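Local coordinates for protein purine nucleoside phosphorylase (Schistosoma mansoni, PDB 5KO5) that probably catalyses the reversible phosphorolysis of purine nucleosides to free base and ribose 1-phosphate, and is held here with cytosine in its ligand pocket, at residues L175-V189 / L272-L284. Residues are numbered along the deposited sequence; the frame is centred on the assembly and turned at random.
Sequences LALKIAQENDFQDLV and LLQMWFKEIITRL
Two helices lying on the same side of the central mixed sheet meet where Trp276, on helix 259-283, lays the edge of its indole on helix 170-182 and offers one face to Phe185 in the turn that follows. The indole NE1 donates to Ala176 O at 2.9 Å; the acceptor lies in the ring plane, while the donor is tilted 26° from the carbonyl plane. Ala180 N reaches that oxygen from the opposite face of the carbonyl plane, so one buried carbonyl takes both a helical and a cross-helix bond. Phe185 turns its edge onto the indole face in a T-shaped stack, planes at 88°, with CZ 3.5 Å from Trp276 CG. A Schellman motif (Phe185 N to Ala180 O, Asp184 N to Gln181 O, Asp184 at positive phi) ends helix 170-182 and turns the chain to bring Phe185 there. Ile280 CD1 sits over the other indole face, toward its rim, and a CH-pi contact places Leu272 CD1 4.0 Å from the Phe185 ring centroid. Ile179 is a knob among Trp276, Glu279, Ile280 and Arg283. At the more exposed side Arg283 grips Glu182 end-on: NH1 meets OE1 at 2.9 Å, nearly straight at 176°, and NH2 meets OE2 at 3.0 Å. Glu279 OE2 also receives Arg283 NH1, which probably steadies the guanidinium. Beneath, Leu133, Leu238 and Val240 floor the interface, the helix-on-sheet layering of the alpha/beta phosphorylase superfamily fold.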
loop_
_atom_site.group_PDB
_atom_site.type_symbol
_atom_site.label_atom_id
_atom_site.label_comp_id
_atom_site.label_asym_id
_atom_site.label_seq_id
_atom_site.Cartn_x
_atom_site.Cartn_y
_atom_site.Cartn_z
ATOM N N LEU A 175 -1.501 -15.697 29.978
ATOM C CA LEU A 175 -0.595 -15.433 31.094
ATOM C C LEU A 175 -0.543 -13.946 31.426
ATOM O O LEU A 175 -0.570 -13.565 32.603
ATOM C CB LEU A 175 0.801 -15.978 30.786
ATOM C CG LEU A 175 1.920 -15.677 31.791
ATOM C CD1 LEU A 175 1.586 -16.206 33.186
ATOM C CD2 LEU A 175 3.240 -16.245 31.302
ATOM N N ALA A 176 -0.457 -13.090 30.404
ATOM C CA ALA A 176 -0.442 -11.650 30.647
ATOM C C ALA A 176 -1.699 -11.203 31.385
ATOM O O ALA A 176 -1.621 -10.432 32.353
ATOM C CB ALA A 176 -0.278 -10.888 29.329
ATOM N N LEU A 177 -2.867 -11.686 30.949
ATOM C CA LEU A 177 -4.109 -11.333 31.630
ATOM C C LEU A 177 -4.120 -11.858 33.057
ATOM O O LEU A 177 -4.551 -11.153 33.976
ATOM C CB LEU A 177 -5.320 -11.867 30.862
ATOM C CG LEU A 177 -6.671 -11.558 31.522
ATOM C CD1 LEU A 177 -6.896 -10.047 31.593
ATOM C CD2 LEU A 177 -7.835 -12.254 30.814
ATOM N N LYS A 178 -3.641 -13.089 33.262
ATOM C CA LYS A 178 -3.642 -13.672 34.600
ATOM C C LYS A 178 -2.830 -12.826 35.571
ATOM O O LYS A 178 -3.247 -12.605 36.715
ATOM C CB LYS A 178 -3.087 -15.097 34.550
ATOM C CG LYS A 178 -3.054 -15.786 35.904
ATOM C CD LYS A 178 -4.230 -16.722 36.055
ATOM C CE LYS A 178 -4.011 -18.002 35.273
ATOM N NZ LYS A 178 -5.191 -18.906 35.357
ATOM N N ILE A 179 -1.667 -12.343 35.132
ATOM C CA ILE A 179 -0.829 -11.516 35.993
ATOM C C ILE A 179 -1.505 -10.181 36.289
ATOM O O ILE A 179 -1.402 -9.653 37.403
ATOM C CB ILE A 179 0.571 -11.353 35.373
ATOM C CG1 ILE A 179 1.309 -12.696 35.405
ATOM C CG2 ILE A 179 1.369 -10.280 36.108
ATOM C CD1 ILE A 179 2.529 -12.751 34.512
ATOM N N ALA A 180 -2.217 -9.619 35.307
ATOM C CA ALA A 180 -2.962 -8.390 35.562
ATOM C C ALA A 180 -4.041 -8.613 36.613
ATOM O O ALA A 180 -4.260 -7.759 37.479
ATOM C CB ALA A 180 -3.579 -7.866 34.269
ATOM N N GLN A 181 -4.718 -9.764 36.558
ATOM C CA GLN A 181 -5.738 -10.074 37.557
ATOM C C GLN A 181 -5.121 -10.222 38.940
ATOM O O GLN A 181 -5.689 -9.755 39.937
ATOM C CB GLN A 181 -6.478 -11.350 37.162
ATOM C CG GLN A 181 -7.226 -11.246 35.841
ATOM C CD GLN A 181 -7.675 -12.595 35.316
ATOM O OE1 GLN A 181 -7.163 -13.638 35.732
ATOM N NE2 GLN A 181 -8.638 -12.583 34.403
ATOM N N GLU A 182 -3.959 -10.876 39.021
ATOM C CA GLU A 182 -3.309 -11.085 40.312
ATOM C C GLU A 182 -2.926 -9.764 40.966
ATOM O O GLU A 182 -2.888 -9.669 42.201
ATOM C CB GLU A 182 -2.074 -11.967 40.129
ATOM C CG GLU A 182 -2.396 -13.401 39.726
ATOM C CD GLU A 182 -1.173 -14.165 39.254
ATOM O OE1 GLU A 182 -0.110 -13.535 39.070
ATOM O OE2 GLU A 182 -1.274 -15.395 39.065
ATOM N N ASN A 183 -2.656 -8.736 40.160
ATOM C CA ASN A 183 -2.258 -7.424 40.649
ATOM C C ASN A 183 -3.379 -6.395 40.561
ATOM O O ASN A 183 -3.119 -5.194 40.704
ATOM C CB ASN A 183 -1.014 -6.943 39.897
ATOM C CG ASN A 183 0.208 -7.790 40.200
ATOM O OD1 ASN A 183 0.900 -7.568 41.193
ATOM N ND2 ASN A 183 0.472 -8.777 39.353
ATOM N N ASP A 184 -4.615 -6.837 40.311
ATOM C CA ASP A 184 -5.798 -5.973 40.374
ATOM C C ASP A 184 -5.732 -4.805 39.390
ATOM O O ASP A 184 -6.232 -3.712 39.670
ATOM C CB ASP A 184 -6.084 -5.494 41.806
ATOM C CG ASP A 184 -7.457 -4.849 41.950
ATOM O OD1 ASP A 184 -8.422 -5.339 41.322
ATOM O OD2 ASP A 184 -7.567 -3.840 42.679
ATOM N N PHE A 185 -5.125 -4.998 38.219
ATOM C CA PHE A 185 -5.253 -4.001 37.162
ATOM C C PHE A 185 -5.888 -4.567 35.895
ATOM O O PHE A 185 -5.762 -3.975 34.821
ATOM C CB PHE A 185 -3.956 -3.226 36.886
ATOM C CG PHE A 185 -2.846 -4.039 36.260
ATOM C CD1 PHE A 185 -1.938 -4.717 37.050
ATOM C CD2 PHE A 185 -2.668 -4.054 34.885
ATOM C CE1 PHE A 185 -0.901 -5.436 36.481
ATOM C CE2 PHE A 185 -1.632 -4.774 34.310
ATOM C CZ PHE A 185 -0.746 -5.465 35.116
ATOM N N GLN A 186 -6.605 -5.687 36.017
ATOM C CA GLN A 186 -7.260 -6.293 34.867
ATOM C C GLN A 186 -8.322 -5.386 34.264
ATOM O O GLN A 186 -8.652 -5.540 33.083
ATOM C CB GLN A 186 -7.849 -7.656 35.235
ATOM C CG GLN A 186 -9.095 -7.599 36.102
ATOM C CD GLN A 186 -8.800 -7.161 37.519
ATOM O OE1 GLN A 186 -7.711 -7.399 38.038
ATOM N NE2 GLN A 186 -9.766 -6.503 38.149
ATOM N N ASP A 187 -8.858 -4.436 35.040
ATOM C CA ASP A 187 -9.813 -3.480 34.487
ATOM C C ASP A 187 -9.197 -2.606 33.400
ATOM O O ASP A 187 -9.933 -2.016 32.602
ATOM C CB ASP A 187 -10.398 -2.613 35.606
ATOM C CG ASP A 187 -9.346 -1.750 36.288
ATOM O OD1 ASP A 187 -8.481 -2.306 36.999
ATOM O OD2 ASP A 187 -9.390 -0.512 36.122
ATOM N N LEU A 188 -7.870 -2.514 33.345
ATOM C CA LEU A 188 -7.194 -1.762 32.297
ATOM C C LEU A 188 -6.928 -2.586 31.046
ATOM O O LEU A 188 -6.530 -2.018 30.024
ATOM C CB LEU A 188 -5.844 -1.250 32.812
ATOM C CG LEU A 188 -5.865 -0.355 34.045
ATOM C CD1 LEU A 188 -4.445 0.043 34.406
ATOM C CD2 LEU A 188 -6.729 0.874 33.804
ATOM N N VAL A 189 -7.118 -3.902 31.097
ATOM C CA VAL A 189 -6.603 -4.811 30.076
ATOM C C VAL A 189 -7.748 -5.267 29.178
ATOM O O VAL A 189 -8.756 -5.805 29.661
ATOM C CB VAL A 189 -5.874 -6.009 30.706
ATOM C CG1 VAL A 189 -5.302 -6.928 29.617
ATOM C CG2 VAL A 189 -4.776 -5.529 31.647
ATOM N N LEU A 272 4.085 0.611 35.700
ATOM C CA LEU A 272 3.191 -0.541 35.758
ATOM C C LEU A 272 3.514 -1.538 34.654
ATOM O O LEU A 272 3.549 -2.751 34.892
ATOM C CB LEU A 272 1.741 -0.078 35.650
ATOM C CG LEU A 272 0.679 -1.181 35.703
ATOM C CD1 LEU A 272 0.753 -1.957 37.017
ATOM C CD2 LEU A 272 -0.711 -0.612 35.487
ATOM N N LEU A 273 3.775 -1.044 33.442
ATOM C CA LEU A 273 4.100 -1.938 32.341
ATOM C C LEU A 273 5.421 -2.660 32.583
ATOM O O LEU A 273 5.553 -3.845 32.253
ATOM C CB LEU A 273 4.133 -1.140 31.043
ATOM C CG LEU A 273 4.372 -1.935 29.767
ATOM C CD1 LEU A 273 3.262 -2.947 29.536
ATOM C CD2 LEU A 273 4.474 -0.980 28.590
ATOM N N GLN A 274 6.401 -1.975 33.178
ATOM C CA GLN A 274 7.663 -2.636 33.493
ATOM C C GLN A 274 7.451 -3.766 34.490
ATOM O O GLN A 274 7.980 -4.872 34.323
ATOM C CB GLN A 274 8.676 -1.639 34.055
ATOM C CG GLN A 274 9.991 -2.337 34.391
ATOM C CD GLN A 274 10.797 -1.650 35.475
ATOM O OE1 GLN A 274 10.309 -0.757 36.167
ATOM N NE2 GLN A 274 12.051 -2.066 35.625
ATOM N N MET A 275 6.695 -3.492 35.555
ATOM C CA MET A 275 6.407 -4.520 36.549
ATOM C C MET A 275 5.679 -5.695 35.905
ATOM O O MET A 275 6.003 -6.860 36.162
ATOM C CB MET A 275 5.584 -3.894 37.686
ATOM C CG MET A 275 5.396 -4.760 38.922
ATOM S SD MET A 275 4.174 -6.062 38.688
ATOM C CE MET A 275 2.818 -5.137 38.040
ATOM N N TRP A 276 4.709 -5.401 35.042
ATOM C CA TRP A 276 3.928 -6.448 34.396
ATOM C C TRP A 276 4.821 -7.339 33.545
ATOM O O TRP A 276 4.778 -8.573 33.650
ATOM C CB TRP A 276 2.887 -5.769 33.514
ATOM C CG TRP A 276 1.810 -6.635 32.962
ATOM C CD1 TRP A 276 1.490 -7.914 33.335
ATOM C CD2 TRP A 276 0.862 -6.258 31.965
ATOM N NE1 TRP A 276 0.408 -8.360 32.606
ATOM C CE2 TRP A 276 0.002 -7.358 31.761
ATOM C CE3 TRP A 276 0.662 -5.092 31.212
ATOM C CZ2 TRP A 276 -1.040 -7.331 30.831
ATOM C CZ3 TRP A 276 -0.373 -5.062 30.296
ATOM C CH2 TRP A 276 -1.213 -6.175 30.113
ATOM N N PHE A 277 5.645 -6.725 32.694
ATOM C CA PHE A 277 6.488 -7.500 31.795
ATOM C C PHE A 277 7.591 -8.239 32.543
ATOM O O PHE A 277 7.961 -9.349 32.150
ATOM C CB PHE A 277 7.023 -6.614 30.665
ATOM C CG PHE A 277 6.138 -6.613 29.454
ATOM C CD1 PHE A 277 4.792 -6.306 29.565
ATOM C CD2 PHE A 277 6.643 -6.957 28.219
ATOM C CE1 PHE A 277 3.962 -6.337 28.441
ATOM C CE2 PHE A 277 5.826 -6.971 27.094
ATOM C CZ PHE A 277 4.481 -6.670 27.223
ATOM N N LYS A 278 8.120 -7.661 33.624
ATOM C CA LYS A 278 9.069 -8.411 34.443
ATOM C C LYS A 278 8.429 -9.687 34.977
ATOM O O LYS A 278 9.032 -10.764 34.919
ATOM C CB LYS A 278 9.602 -7.529 35.577
ATOM C CG LYS A 278 10.636 -8.184 36.478
ATOM C CD LYS A 278 11.126 -7.183 37.530
ATOM C CE LYS A 278 12.092 -7.812 38.513
ATOM N NZ LYS A 278 12.532 -6.821 39.540
ATOM N N GLU A 279 7.189 -9.594 35.464
ATOM C CA GLU A 279 6.512 -10.779 35.981
ATOM C C GLU A 279 6.179 -11.765 34.866
ATOM O O GLU A 279 6.288 -12.981 35.058
ATOM C CB GLU A 279 5.263 -10.384 36.773
ATOM C CG GLU A 279 4.510 -11.569 37.386
ATOM C CD GLU A 279 5.253 -12.241 38.528
ATOM O OE1 GLU A 279 6.312 -11.732 38.951
ATOM O OE2 GLU A 279 4.768 -13.291 39.002
ATOM N N ILE A 280 5.774 -11.268 33.694
ATOM C CA ILE A 280 5.559 -12.160 32.554
ATOM C C ILE A 280 6.827 -12.953 32.265
ATOM O O ILE A 280 6.793 -14.177 32.095
ATOM C CB ILE A 280 5.079 -11.373 31.322
ATOM C CG1 ILE A 280 3.659 -10.839 31.542
ATOM C CG2 ILE A 280 5.138 -12.258 30.069
ATOM C CD1 ILE A 280 3.227 -9.802 30.511
ATOM N N ILE A 281 7.973 -12.263 32.239
ATOM C CA ILE A 281 9.251 -12.922 31.977
ATOM C C ILE A 281 9.531 -14.011 33.013
ATOM O O ILE A 281 9.885 -15.145 32.665
ATOM C CB ILE A 281 10.383 -11.880 31.891
ATOM C CG1 ILE A 281 10.210 -11.020 30.636
ATOM C CG2 ILE A 281 11.749 -12.559 31.891
ATOM C CD1 ILE A 281 11.112 -9.797 30.588
ATOM N N THR A 282 9.366 -13.690 34.303
ATOM C CA THR A 282 9.628 -14.687 35.343
ATOM C C THR A 282 8.684 -15.878 35.242
ATOM O O THR A 282 9.043 -16.990 35.650
ATOM C CB THR A 282 9.511 -14.080 36.744
ATOM O OG1 THR A 282 8.129 -13.959 37.101
ATOM C CG2 THR A 282 10.157 -12.726 36.806
ATOM N N ARG A 283 7.481 -15.670 34.709
ATOM C CA ARG A 283 6.458 -16.708 34.679
ATOM C C ARG A 283 6.437 -17.506 33.379
ATOM O O ARG A 283 5.733 -18.520 33.305
ATOM C CB ARG A 283 5.080 -16.094 34.950
ATOM C CG ARG A 283 4.950 -15.461 36.335
ATOM C CD ARG A 283 4.433 -16.454 37.364
ATOM N NE ARG A 283 3.044 -16.815 37.105
ATOM C CZ ARG A 283 2.000 -16.120 37.542
ATOM N NH1 ARG A 283 2.187 -15.024 38.266
ATOM N NH2 ARG A 283 0.771 -16.519 37.255
ATOM N N LEU A 284 7.186 -17.080 32.366
ATOM C CA LEU A 284 7.225 -17.803 31.105
ATOM C C LEU A 284 7.663 -19.248 31.326
ATOM O O LEU A 284 8.483 -19.525 32.211
ATOM C CB LEU A 284 8.202 -17.124 30.149
ATOM C CG LEU A 284 7.618 -15.841 29.580
ATOM C CD1 LEU A 284 8.593 -15.133 28.663
ATOM C CD2 LEU A 284 6.326 -16.162 28.869
#